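Local coordinates for cerato-platanin-like protein (Moniliophthora perniciosa, PDB 3SUM) that is of unknown function but belongs to the cerato-platanins, small fungal proteins built on a double-psi beta-barrel, and probably acts outside the cell, at residues D8-N13 with V77-E82; R67-H72 with A103-D108; D121-C124 with N128-K131. All blocks are in the same frame, centred on the assembly; numbering follows the deposited sequence.

Contact 1: residues D8-N13 with V77-E82; sequences DDKFQN and VVDRVE
K10 and F11 both reach D79 from a 3-10 turn that follows strand 4-7, so one carboxylate oxygen in the double-psi beta-barrel is met by an ammonium group and by a ring edge. The lysine is fully extended, with CG anti to the backbone N (chi1 -178°), and it crosses the aspartate side chain at about a right angle. Its NZ lies 2.8 Å from D79 OD2, a hydrogen-bonded salt bridge made on the syn side of the oxygen but 31° out of the carboxylate plane. NZ also donates to the carbonyl of E20, and D79 OD1 accepts from the backbone N of K22, which ties the loop before helix 24-28 to the same pair.

F11 presents its rim to D79: CE1 is 3.3 Å from D79 OD2, near the ring plane, while ring and carboxylate planes are 60° apart. Such an approach sets the weakly positive C-H edge against the anionic oxygen. One ring face is covered by K10 CB, 4.1 Å above the ring plane and over its centre. A52 and V88, from strands 50-52 and 86-89, also touch this buried ring. D8 OD1 accepts from K10 N at 2.8 Å, forming an Asx turn, with the donor above the carboxylate plane. Beside the polar group, V78 CG2 packs obliquely against F11 CD1 at 3.9 Å.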
loop_
_atom_site.group_PDB
_atom_site.type_symbol
_atom_site.label_atom_id
_atom_site.label_comp_id
_atom_site.label_asym_id
_atom_site.label_seq_id
_atom_site.Cartn_x
_atom_site.Cartn_y
_atom_site.Cartn_z
ATOM N N ASP A 8 1.242 -8.182 6.780
ATOM C CA ASP A 8 1.870 -7.796 8.046
ATOM C C ASP A 8 0.946 -6.760 8.648
ATOM O O ASP A 8 0.647 -5.726 8.051
ATOM C CB ASP A 8 3.262 -7.152 7.785
ATOM C CG ASP A 8 4.071 -6.827 9.053
ATOM O OD1 ASP A 8 3.544 -6.647 10.129
ATOM O OD2 ASP A 8 5.295 -6.595 8.908
ATOM N N ASP A 9 0.616 -7.010 9.907
ATOM C CA ASP A 9 -0.217 -6.167 10.715
ATOM C C ASP A 9 0.332 -4.773 10.864
ATOM O O ASP A 9 -0.439 -3.821 11.013
ATOM C CB ASP A 9 -0.291 -6.823 12.109
ATOM C CG ASP A 9 -1.228 -6.078 13.062
ATOM O OD1 ASP A 9 -2.456 -6.299 12.913
ATOM O OD2 ASP A 9 -0.723 -5.326 13.940
ATOM N N LYS A 10 1.667 -4.609 10.762
ATOM C CA LYS A 10 2.259 -3.272 10.876
ATOM C C LYS A 10 1.531 -2.219 10.035
ATOM O O LYS A 10 1.320 -1.080 10.431
ATOM C CB LYS A 10 3.754 -3.299 10.392
ATOM C CG LYS A 10 4.414 -1.940 10.556
ATOM C CD LYS A 10 5.947 -2.043 10.155
ATOM C CE LYS A 10 6.713 -0.727 10.339
ATOM N NZ LYS A 10 8.170 -0.712 9.716
ATOM N N PHE A 11 1.213 -2.587 8.800
ATOM C CA PHE A 11 0.677 -1.620 7.834
ATOM C C PHE A 11 -0.809 -1.322 8.020
ATOM O O PHE A 11 -1.381 -0.538 7.276
ATOM C CB PHE A 11 1.023 -2.136 6.462
ATOM C CG PHE A 11 2.485 -2.355 6.372
ATOM C CD1 PHE A 11 3.350 -1.267 6.509
ATOM C CD2 PHE A 11 3.007 -3.634 6.219
ATOM C CE1 PHE A 11 4.777 -1.469 6.498
ATOM C CE2 PHE A 11 4.394 -3.854 6.199
ATOM C CZ PHE A 11 5.295 -2.760 6.318
ATOM N N GLN A 12 -1.409 -1.921 9.028
ATOM C CA GLN A 12 -2.752 -1.425 9.371
ATOM C C GLN A 12 -2.814 -1.084 10.842
ATOM O O GLN A 12 -3.917 -1.055 11.460
ATOM C CB GLN A 12 -3.856 -2.417 8.975
ATOM C CG GLN A 12 -3.792 -3.761 9.599
ATOM C CD GLN A 12 -4.904 -4.607 9.117
ATOM O OE1 GLN A 12 -5.211 -4.607 7.923
ATOM N NE2 GLN A 12 -5.605 -5.284 10.059
ATOM N N ASN A 13 -1.641 -0.814 11.377
ATOM C CA ASN A 13 -1.554 -0.368 12.771
ATOM C C ASN A 13 -1.612 1.128 12.829
ATOM O O ASN A 13 -0.586 1.788 12.720
ATOM C CB ASN A 13 -0.293 -0.907 13.430
ATOM C CG ASN A 13 -0.264 -0.631 14.946
ATOM O OD1 ASN A 13 -0.992 0.244 15.462
ATOM N ND2 ASN A 13 0.570 -1.394 15.668
ATOM N N VAL A 77 2.725 3.179 -1.087
ATOM C CA VAL A 77 3.931 2.691 -0.527
ATOM C C VAL A 77 4.324 3.558 0.679
ATOM O O VAL A 77 4.527 4.760 0.531
ATOM C CB VAL A 77 5.071 2.747 -1.636
ATOM C CG1 VAL A 77 6.488 2.366 -1.000
ATOM C CG2 VAL A 77 4.744 1.747 -2.806
ATOM N N VAL A 78 4.486 2.943 1.860
ATOM C CA VAL A 78 4.703 3.681 3.076
ATOM C C VAL A 78 5.948 3.190 3.812
ATOM O O VAL A 78 6.340 3.761 4.833
ATOM C CB VAL A 78 3.507 3.569 4.046
ATOM C CG1 VAL A 78 2.151 4.124 3.372
ATOM C CG2 VAL A 78 3.349 2.103 4.630
ATOM N N ASP A 79 6.594 2.156 3.274
ATOM C CA ASP A 79 7.777 1.626 3.990
ATOM C C ASP A 79 8.597 0.825 2.979
ATOM O O ASP A 79 8.205 0.726 1.799
ATOM C CB ASP A 79 7.214 0.730 5.113
ATOM C CG ASP A 79 8.256 0.345 6.170
ATOM O OD1 ASP A 79 9.404 0.855 6.154
ATOM O OD2 ASP A 79 7.869 -0.501 6.984
ATOM N N ARG A 80 9.691 0.218 3.394
ATOM C CA ARG A 80 10.565 -0.446 2.441
ATOM C C ARG A 80 10.690 -1.885 2.879
ATOM O O ARG A 80 10.651 -2.155 4.072
ATOM C CB ARG A 80 12.022 0.171 2.421
ATOM C CG ARG A 80 12.304 1.130 1.192
ATOM C CD ARG A 80 11.124 2.166 1.136
ATOM N NE ARG A 80 11.403 3.213 0.150
ATOM C CZ ARG A 80 10.962 3.160 -1.088
ATOM N NH1 ARG A 80 10.254 2.123 -1.467
ATOM N NH2 ARG A 80 11.231 4.144 -1.924
ATOM N N VAL A 81 10.780 -2.811 1.932
ATOM C CA VAL A 81 11.327 -4.138 2.221
ATOM C C VAL A 81 12.493 -4.191 1.246
ATOM O O VAL A 81 12.489 -3.468 0.251
ATOM C CB VAL A 81 10.343 -5.249 1.919
ATOM C CG1 VAL A 81 9.311 -5.285 3.019
ATOM C CG2 VAL A 81 9.661 -5.046 0.548
ATOM N N GLU A 82 13.503 -4.980 1.471
ATOM C CA GLU A 82 14.558 -4.908 0.431
ATOM C C GLU A 82 14.682 -6.165 -0.408
ATOM O O GLU A 82 15.794 -6.624 -0.714
ATOM C CB GLU A 82 15.884 -4.530 1.055
ATOM C CG GLU A 82 15.918 -3.168 1.790
ATOM C CD GLU A 82 15.157 -3.229 3.107
ATOM O OE1 GLU A 82 15.075 -4.341 3.705
ATOM O OE2 GLU A 82 14.672 -2.172 3.543
#

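Contact 2: residues R67-H72 with A103-D108; sequences RYKGNH and APEGYD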
loop_
_atom_site.group_PDB
_atom_site.type_symbol
_atom_site.label_atom_id
_atom_site.label_comp_id
_atom_site.label_asym_id
_atom_site.label_seq_id
_atom_site.Cartn_x
_atom_site.Cartn_y
_atom_site.Cartn_z
ATOM N N ARG A 67 -3.115 -6.349 -8.842
ATOM C CA ARG A 67 -4.203 -7.284 -9.223
ATOM C C ARG A 67 -3.868 -8.684 -8.741
ATOM O O ARG A 67 -2.707 -9.140 -8.830
ATOM C CB ARG A 67 -4.380 -7.374 -10.759
ATOM C CG ARG A 67 -4.915 -6.112 -11.452
ATOM C CD ARG A 67 -5.122 -6.443 -12.991
ATOM N NE ARG A 67 -5.932 -5.456 -13.727
ATOM C CZ ARG A 67 -7.275 -5.394 -13.727
ATOM N NH1 ARG A 67 -8.005 -6.229 -12.994
ATOM N NH2 ARG A 67 -7.909 -4.491 -14.478
ATOM N N TYR A 68 -4.870 -9.351 -8.193
ATOM C CA TYR A 68 -4.804 -10.773 -7.932
ATOM C C TYR A 68 -6.079 -11.364 -8.495
ATOM O O TYR A 68 -7.194 -10.942 -8.097
ATOM C CB TYR A 68 -4.761 -11.017 -6.429
ATOM C CG TYR A 68 -4.689 -12.473 -6.096
ATOM C CD1 TYR A 68 -3.436 -13.125 -6.039
ATOM C CD2 TYR A 68 -5.854 -13.173 -5.730
ATOM C CE1 TYR A 68 -3.351 -14.462 -5.696
ATOM C CE2 TYR A 68 -5.791 -14.503 -5.366
ATOM C CZ TYR A 68 -4.547 -15.142 -5.311
ATOM O OH TYR A 68 -4.485 -16.498 -4.965
ATOM N N LYS A 69 -5.922 -12.334 -9.405
ATOM C CA LYS A 69 -7.055 -12.942 -10.069
ATOM C C LYS A 69 -7.989 -11.819 -10.532
ATOM O O LYS A 69 -7.547 -10.962 -11.328
ATOM C CB LYS A 69 -7.649 -14.052 -9.220
ATOM C CG LYS A 69 -6.638 -15.233 -9.061
ATOM C CD LYS A 69 -7.276 -16.341 -8.271
ATOM C CE LYS A 69 -6.242 -17.541 -8.156
ATOM N NZ LYS A 69 -6.801 -18.809 -7.505
ATOM N N GLY A 70 -9.241 -11.820 -10.107
ATOM C CA GLY A 70 -10.179 -10.799 -10.566
ATOM C C GLY A 70 -10.336 -9.620 -9.599
ATOM O O GLY A 70 -11.298 -8.864 -9.712
ATOM N N ASN A 71 -9.428 -9.490 -8.634
ATOM C CA ASN A 71 -9.457 -8.408 -7.640
ATOM C C ASN A 71 -8.362 -7.395 -7.934
ATOM O O ASN A 71 -7.333 -7.723 -8.531
ATOM C CB ASN A 71 -9.227 -8.940 -6.248
ATOM C CG ASN A 71 -10.177 -10.100 -5.898
ATOM O OD1 ASN A 71 -11.282 -10.192 -6.411
ATOM N ND2 ASN A 71 -9.721 -10.988 -5.063
ATOM N N HIS A 72 -8.557 -6.186 -7.469
ATOM C CA HIS A 72 -7.483 -5.213 -7.537
ATOM C C HIS A 72 -7.601 -4.274 -6.352
ATOM O O HIS A 72 -8.628 -4.236 -5.643
ATOM C CB HIS A 72 -7.510 -4.449 -8.867
ATOM C CG HIS A 72 -8.689 -3.519 -9.022
ATOM N ND1 HIS A 72 -9.924 -3.962 -9.477
ATOM C CD2 HIS A 72 -8.814 -2.180 -8.833
ATOM C CE1 HIS A 72 -10.758 -2.936 -9.550
ATOM N NE2 HIS A 72 -10.114 -1.845 -9.150
ATOM N N ALA A 103 -12.481 -17.781 -0.998
ATOM C CA ALA A 103 -11.328 -18.448 -0.404
ATOM C C ALA A 103 -10.193 -17.427 -0.182
ATOM O O ALA A 103 -9.756 -16.798 -1.118
ATOM C CB ALA A 103 -10.857 -19.618 -1.292
ATOM N N PRO A 104 -9.753 -17.245 1.065
ATOM C CA PRO A 104 -8.718 -16.258 1.328
ATOM C C PRO A 104 -7.388 -16.845 0.997
ATOM O O PRO A 104 -6.581 -17.065 1.879
ATOM C CB PRO A 104 -8.851 -15.996 2.869
ATOM C CG PRO A 104 -10.306 -16.535 3.240
ATOM C CD PRO A 104 -10.379 -17.756 2.315
ATOM N N GLU A 105 -7.146 -17.104 -0.277
ATOM C CA GLU A 105 -5.914 -17.783 -0.682
ATOM C C GLU A 105 -4.638 -17.167 -0.163
ATOM O O GLU A 105 -3.768 -17.859 0.387
ATOM C CB GLU A 105 -5.891 -17.829 -2.213
ATOM C CG GLU A 105 -7.152 -18.566 -2.777
ATOM C CD GLU A 105 -7.202 -18.570 -4.274
ATOM O OE1 GLU A 105 -6.536 -17.714 -4.908
ATOM O OE2 GLU A 105 -7.879 -19.431 -4.812
ATOM N N GLY A 106 -4.496 -15.878 -0.391
ATOM C CA GLY A 106 -3.255 -15.189 -0.068
ATOM C C GLY A 106 -3.080 -15.047 1.419
ATOM O O GLY A 106 -1.954 -15.196 1.937
ATOM N N TYR A 107 -4.192 -14.758 2.103
ATOM C CA TYR A 107 -4.119 -14.518 3.525
ATOM C C TYR A 107 -3.778 -15.815 4.254
ATOM O O TYR A 107 -2.946 -15.809 5.142
ATOM C CB TYR A 107 -5.438 -13.959 4.036
ATOM C CG TYR A 107 -5.532 -13.880 5.522
ATOM C CD1 TYR A 107 -4.735 -12.989 6.243
ATOM C CD2 TYR A 107 -6.466 -14.666 6.209
ATOM C CE1 TYR A 107 -4.843 -12.923 7.637
ATOM C CE2 TYR A 107 -6.567 -14.623 7.602
ATOM C CZ TYR A 107 -5.787 -13.732 8.274
ATOM O OH TYR A 107 -5.926 -13.683 9.613
ATOM N N ASP A 108 -4.468 -16.902 3.898
ATOM C CA ASP A 108 -4.284 -18.164 4.610
ATOM C C ASP A 108 -2.886 -18.697 4.343
ATOM O O ASP A 108 -2.235 -19.217 5.249
ATOM C CB ASP A 108 -5.258 -19.167 4.125
ATOM C CG ASP A 108 -6.687 -18.851 4.568
ATOM O OD1 ASP A 108 -6.893 -17.993 5.434
ATOM O OD2 ASP A 108 -7.572 -19.504 4.019
#
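Y68 and K69, at the turn of a beta hairpin, converge on one carboxylate, that of E105 in the first turn of helix 105-109. The hairpin joins strands 63-68 and 71-79 through a type II' turn from Y68 to N71, with K69 at its second position, and the contact fastens this outer end of the barrel sheet to the helix.

E105 can be followed outward from its backbone. E105 CB lies 3.4 Å from Y68 OH, so the phenol oxygen already rests against the base of the side chain. E105 CG, anti to the carbonyl carbon (chi1 -58°), stays 4.0 Å from Y68 OH, and the chain then runs extended to E105 CD, which has K69 NZ 3.3 Å away. At the tip the two oxygens differ. E105 OE1 accepts a hydrogen bond from Y68 OH; the modelled 2.4 Å between these two atoms is very short and its exact value is doubtful. This oxygen lies at the edge of the tyrosine ring near its plane, and the ring and carboxylate planes are 85° apart. E105 OE1 also takes K69 NZ at 2.8 Å on its syn lone pair. E105 OE2 receives a weak bond from K69 NZ, at 3.0 Å.

The lysine crosses the glutamate at about a right angle. On its way K69 CG passes 3.8 Å above one face of the Y68 ring, offset toward the rim, while L97 of helix 91-97 also touches the tyrosine.

The ammonium beside both carboxylate oxygens would probably favour the ionised glutamate at this surface site, with the phenol as a second donor to OE1.

Contact 3: residues D121-C124 with N128-K131; sequences DGSC and NTGK
A single oxygen, D121 OD1, takes three hydrogen bonds, from T129 OG1, S123 OG and S123 N, and so gathers two turns of the chain's C-terminal loop. The first is an Asx turn at the end of strand 116-120, leading into a 3-10 segment; the second is an ST turn that begins at T129.

The three donors arrive from distinct directions. T129 OG1 comes in on the syn lone pair, 2.6 Å from D121 OD1, and S123 OG occupies the anti lone pair at the same separation of 2.6 Å from that oxygen. The backbone N of S123 instead approaches from above the carboxylate plane, 46° out of it, and closes the Asx turn. D121 and T129 reach for each other from opposite directions. The aspartate has CG anti to its own N (chi1 -170°), which carries the carboxylate across to T129.

The threonine hydroxyl that donates a hydrogen bond to D121 OD1 also accepts one: K131 N lies 3.1 Å from T129 OG1, closing the ST turn. These two bonds join the turns in series. An alanine in place of D121 would remove the shared acceptor and is likely to leave the hydroxyls of S123 and T129 without their common mate, freeing both turns to move apart.

Apolar atoms fill in around the polar centre. T129 CG2 sits 3.7 Å from the CA of G122, where even a CB would clash with that methyl. C124, the last residue of the 121-124 segment, is joined to C133 by a disulfide, a covalent closure of the same loop. K131 crosses D121 at about a right angle and lays its aliphatic chain beside the carboxylate, with K131 CD 3.6 Å from D121 OD2.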
loop_
_atom_site.group_PDB
_atom_site.type_symbol
_atom_site.label_atom_id
_atom_site.label_comp_id
_atom_site.label_asym_id
_atom_site.label_seq_id
_atom_site.Cartn_x
_atom_site.Cartn_y
_atom_site.Cartn_z
ATOM N N ASP A 121 -1.522 7.151 -10.897
ATOM C CA ASP A 121 -1.580 8.474 -10.295
ATOM C C ASP A 121 -1.929 8.426 -8.831
ATOM O O ASP A 121 -2.749 7.599 -8.389
ATOM C CB ASP A 121 -2.615 9.345 -11.053
ATOM C CG ASP A 121 -2.529 10.782 -10.602
ATOM O OD1 ASP A 121 -3.387 11.194 -9.763
ATOM O OD2 ASP A 121 -1.554 11.438 -11.029
ATOM N N GLY A 122 -1.332 9.332 -8.053
ATOM C CA GLY A 122 -1.599 9.342 -6.605
ATOM C C GLY A 122 -3.076 9.598 -6.249
ATOM O O GLY A 122 -3.513 9.236 -5.168
ATOM N N SER A 123 -3.851 10.203 -7.142
ATOM C CA SER A 123 -5.298 10.409 -6.791
ATOM C C SER A 123 -5.995 9.079 -6.554
ATOM O O SER A 123 -6.905 8.968 -5.739
ATOM C CB SER A 123 -5.993 11.190 -7.935
ATOM O OG SER A 123 -5.813 10.411 -9.099
ATOM N N CYS A 124 -5.513 8.000 -7.180
ATOM C CA CYS A 124 -6.074 6.701 -6.894
ATOM C C CYS A 124 -5.859 6.287 -5.452
ATOM O O CYS A 124 -6.524 5.396 -4.945
ATOM C CB CYS A 124 -5.453 5.623 -7.844
ATOM S SG CYS A 124 -5.778 5.998 -9.550
ATOM N N ASN A 128 -3.740 14.379 -3.286
ATOM C CA ASN A 128 -4.257 15.525 -4.033
ATOM C C ASN A 128 -3.289 15.860 -5.173
ATOM O O ASN A 128 -2.565 16.856 -5.125
ATOM C CB ASN A 128 -4.351 16.675 -3.065
ATOM C CG ASN A 128 -4.797 17.980 -3.740
ATOM O OD1 ASN A 128 -5.242 18.011 -4.928
ATOM N ND2 ASN A 128 -4.754 19.054 -2.958
ATOM N N THR A 129 -3.297 15.068 -6.235
ATOM C CA THR A 129 -2.399 15.332 -7.409
ATOM C C THR A 129 -3.076 16.323 -8.363
ATOM O O THR A 129 -2.481 16.790 -9.317
ATOM C CB THR A 129 -2.173 14.024 -8.199
ATOM O OG1 THR A 129 -3.438 13.578 -8.746
ATOM C CG2 THR A 129 -1.562 12.928 -7.296
ATOM N N GLY A 130 -4.358 16.593 -8.143
ATOM C CA GLY A 130 -5.113 17.394 -9.128
ATOM C C GLY A 130 -5.850 16.520 -10.160
ATOM O O GLY A 130 -6.830 16.958 -10.757
ATOM N N LYS A 131 -5.389 15.292 -10.390
ATOM C CA LYS A 131 -6.032 14.444 -11.432
ATOM C C LYS A 131 -7.082 13.553 -10.851
ATOM O O LYS A 131 -7.169 13.417 -9.629
ATOM C CB LYS A 131 -5.018 13.560 -12.098
ATOM C CG LYS A 131 -3.775 14.318 -12.480
ATOM C CD LYS A 131 -2.983 13.610 -13.497
ATOM C CE LYS A 131 -1.788 14.521 -13.872
ATOM N NZ LYS A 131 -0.976 13.963 -15.017
#

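Contact 1 is the buried member of the set, with its centre about 8 Å from the centre of the chain; contacts 2 and 3 are surface contacts, each centred about 15 Å out. Contacts 1 and 2 share strand 71-79, one near its end and the other at its start, and their centres lie about 18 Å apart. Contact 3 does not use that strand and sits beyond strand 116-120, across the chain's centre from contact 1. The chemistry follows the location: a salt bridge set among apolar side chains inside, a salt bridge with a phenol at the outer hairpin, and a loop held by hydroxyl and backbone bonds to one carboxylate.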